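Local atomic coordinates of putative glycosyl hydrolase (PDB entry 3K11), a protein that is of unproven function but, as a member of glycosyl hydrolase family 88, probably hydrolyses glycosidic bonds in carbohydrates. Residues K33-R38 with A360-I365. Residues are numbered along the deposited sequence; the frame is centred on the assembly and turned at random.
Sequences KKDIDR and AVAGKI
Arg38 NH2 donates to the carbonyl O of Ile365 at 3.1 Å, with an N-H...acceptor angle of 160°, fastening helix 29-45 to the chain just past helix 347-362. The acceptor lies in the guanidinium plane, whereas the donor stands 54° above the carbonyl plane and so does not follow a lone pair. From CB the arginine chain sets out with CG anti to the backbone N, runs on through CG and bends about the CG-CD bond (chi3 71°), which swings the flat group back toward Asp35. NE donates to Asn366 O, CZ rests 3.8 Å from Ile365 CG2, NH1 meets Asp35 OD1 at 2.9 Å in an intrahelical salt bridge, and NH2 also gives a hydrogen to a water that donates in turn to Ala362 O. In-plane partners on both terminal nitrogens fix the rotation of the group. Beneath this polar edge, Ile365 CD1 reaches Asp35 CB at 3.9 Å, and Ala362 CB lies 3.7 Å from Asp35 OD2. A leucine in place of Arg38 would probably leave Asp35 without its charged mate and Ile365 O without this donor. Ala362 to Ile365 form a type I turn, and helix 400-416 touches Ile36 and Ile365 alike; arginine bonding to carbonyls beyond a helix end thus ties an N-terminal helix to a late one, consistent with the closed helical ring of the six-hairpin (alpha/alpha)6 fold.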
loop_
_atom_site.group_PDB
_atom_site.type_symbol
_atom_site.label_atom_id
_atom_site.label_comp_id
_atom_site.label_asym_id
_atom_site.label_seq_id
_atom_site.Cartn_x
_atom_site.Cartn_y
_atom_site.Cartn_z
ATOM N N LYS A 33 32.021 13.756 -4.198
ATOM C CA LYS A 33 32.536 15.129 -4.255
ATOM C C LYS A 33 32.462 15.711 -5.674
ATOM O O LYS A 33 32.167 16.900 -5.859
ATOM C CB LYS A 33 33.964 15.168 -3.701
ATOM C CG LYS A 33 34.672 16.507 -3.715
ATOM C CD LYS A 33 34.084 17.516 -2.788
ATOM C CE LYS A 33 35.097 18.593 -2.411
ATOM N NZ LYS A 33 35.525 19.370 -3.588
ATOM N N LYS A 34 32.748 14.889 -6.680
ATOM C CA LYS A 34 32.643 15.327 -8.067
ATOM C C LYS A 34 31.228 15.825 -8.389
ATOM O O LYS A 34 31.034 16.854 -9.053
ATOM C CB LYS A 34 33.014 14.163 -8.989
ATOM C CG LYS A 34 32.885 14.460 -10.478
ATOM C CD LYS A 34 33.233 13.218 -11.331
ATOM C CE LYS A 34 33.097 13.514 -12.850
ATOM N NZ LYS A 34 31.685 13.902 -13.234
ATOM N N ASP A 35 30.239 15.119 -7.858
ATOM C CA ASP A 35 28.855 15.465 -8.113
ATOM C C ASP A 35 28.406 16.720 -7.380
ATOM O O ASP A 35 27.800 17.611 -7.980
ATOM C CB ASP A 35 27.970 14.257 -7.835
ATOM C CG ASP A 35 28.100 13.176 -8.925
ATOM O OD1 ASP A 35 28.579 13.453 -10.047
ATOM O OD2 ASP A 35 27.732 12.021 -8.672
ATOM N N ILE A 36 28.735 16.844 -6.102
ATOM C CA ILE A 36 28.381 18.100 -5.403
ATOM C C ILE A 36 29.170 19.277 -5.969
ATOM O O ILE A 36 28.678 20.377 -5.986
ATOM C CB ILE A 36 28.398 18.007 -3.841
ATOM C CG1 ILE A 36 29.795 17.682 -3.282
ATOM C CG2 ILE A 36 27.346 17.025 -3.373
ATOM C CD1 ILE A 36 29.961 17.895 -1.745
ATOM N N ASP A 37 30.387 19.047 -6.442
ATOM C CA ASP A 37 31.171 20.127 -7.090
ATOM C C ASP A 37 30.480 20.618 -8.369
ATOM O O ASP A 37 30.500 21.806 -8.663
ATOM C CB ASP A 37 32.572 19.638 -7.416
ATOM C CG ASP A 37 33.549 19.714 -6.230
ATOM O OD1 ASP A 37 33.274 20.399 -5.228
ATOM O OD2 ASP A 37 34.632 19.066 -6.370
ATOM N N ARG A 38 29.825 19.716 -9.102
ATOM C CA ARG A 38 29.071 20.094 -10.312
ATOM C C ARG A 38 27.863 20.962 -9.959
ATOM O O ARG A 38 27.594 21.978 -10.615
ATOM C CB ARG A 38 28.680 18.866 -11.130
ATOM C CG ARG A 38 28.096 19.220 -12.480
ATOM C CD ARG A 38 28.075 18.044 -13.452
ATOM N NE ARG A 38 27.087 17.026 -13.101
ATOM C CZ ARG A 38 27.351 15.915 -12.415
ATOM N NH1 ARG A 38 28.570 15.635 -11.958
ATOM N NH2 ARG A 38 26.365 15.073 -12.155
ATOM N N ALA A 360 20.357 7.389 -6.078
ATOM C CA ALA A 360 19.121 7.880 -6.673
ATOM C C ALA A 360 19.268 9.388 -6.976
ATOM O O ALA A 360 19.103 9.847 -8.094
ATOM C CB ALA A 360 17.943 7.652 -5.726
ATOM N N VAL A 361 19.643 10.135 -5.965
ATOM C CA VAL A 361 19.790 11.574 -6.090
ATOM C C VAL A 361 20.886 11.985 -7.106
ATOM O O VAL A 361 20.694 12.910 -7.926
ATOM C CB VAL A 361 20.088 12.169 -4.664
ATOM C CG1 VAL A 361 20.583 13.536 -4.714
ATOM C CG2 VAL A 361 18.793 12.067 -3.805
ATOM N N ALA A 362 22.040 11.331 -7.047
ATOM C CA ALA A 362 23.127 11.671 -7.938
ATOM C C ALA A 362 22.696 11.486 -9.406
ATOM O O ALA A 362 23.137 12.207 -10.275
ATOM C CB ALA A 362 24.383 10.853 -7.597
ATOM N N GLY A 363 21.838 10.522 -9.664
ATOM C CA GLY A 363 21.262 10.320 -10.999
ATOM C C GLY A 363 20.379 11.443 -11.505
ATOM O O GLY A 363 20.050 11.480 -12.688
ATOM N N LYS A 364 20.015 12.374 -10.639
ATOM C CA LYS A 364 19.181 13.521 -11.016
ATOM C C LYS A 364 19.991 14.813 -11.100
ATOM O O LYS A 364 19.436 15.877 -11.334
ATOM C CB LYS A 364 18.045 13.672 -10.029
ATOM C CG LYS A 364 17.066 12.512 -10.075
ATOM C CD LYS A 364 16.192 12.587 -11.302
ATOM C CE LYS A 364 15.408 11.292 -11.457
ATOM N NZ LYS A 364 14.549 11.346 -12.671
ATOM N N ILE A 365 21.301 14.714 -10.919
ATOM C CA ILE A 365 22.187 15.869 -11.098
ATOM C C ILE A 365 22.623 15.835 -12.566
ATOM O O ILE A 365 23.416 14.982 -12.970
ATOM C CB ILE A 365 23.425 15.834 -10.211
ATOM C CG1 ILE A 365 23.056 15.702 -8.723
ATOM C CG2 ILE A 365 24.275 17.124 -10.486
ATOM C CD1 ILE A 365 24.280 15.484 -7.774
HETATM O O HOH W 1 25.805 12.440 -10.979
#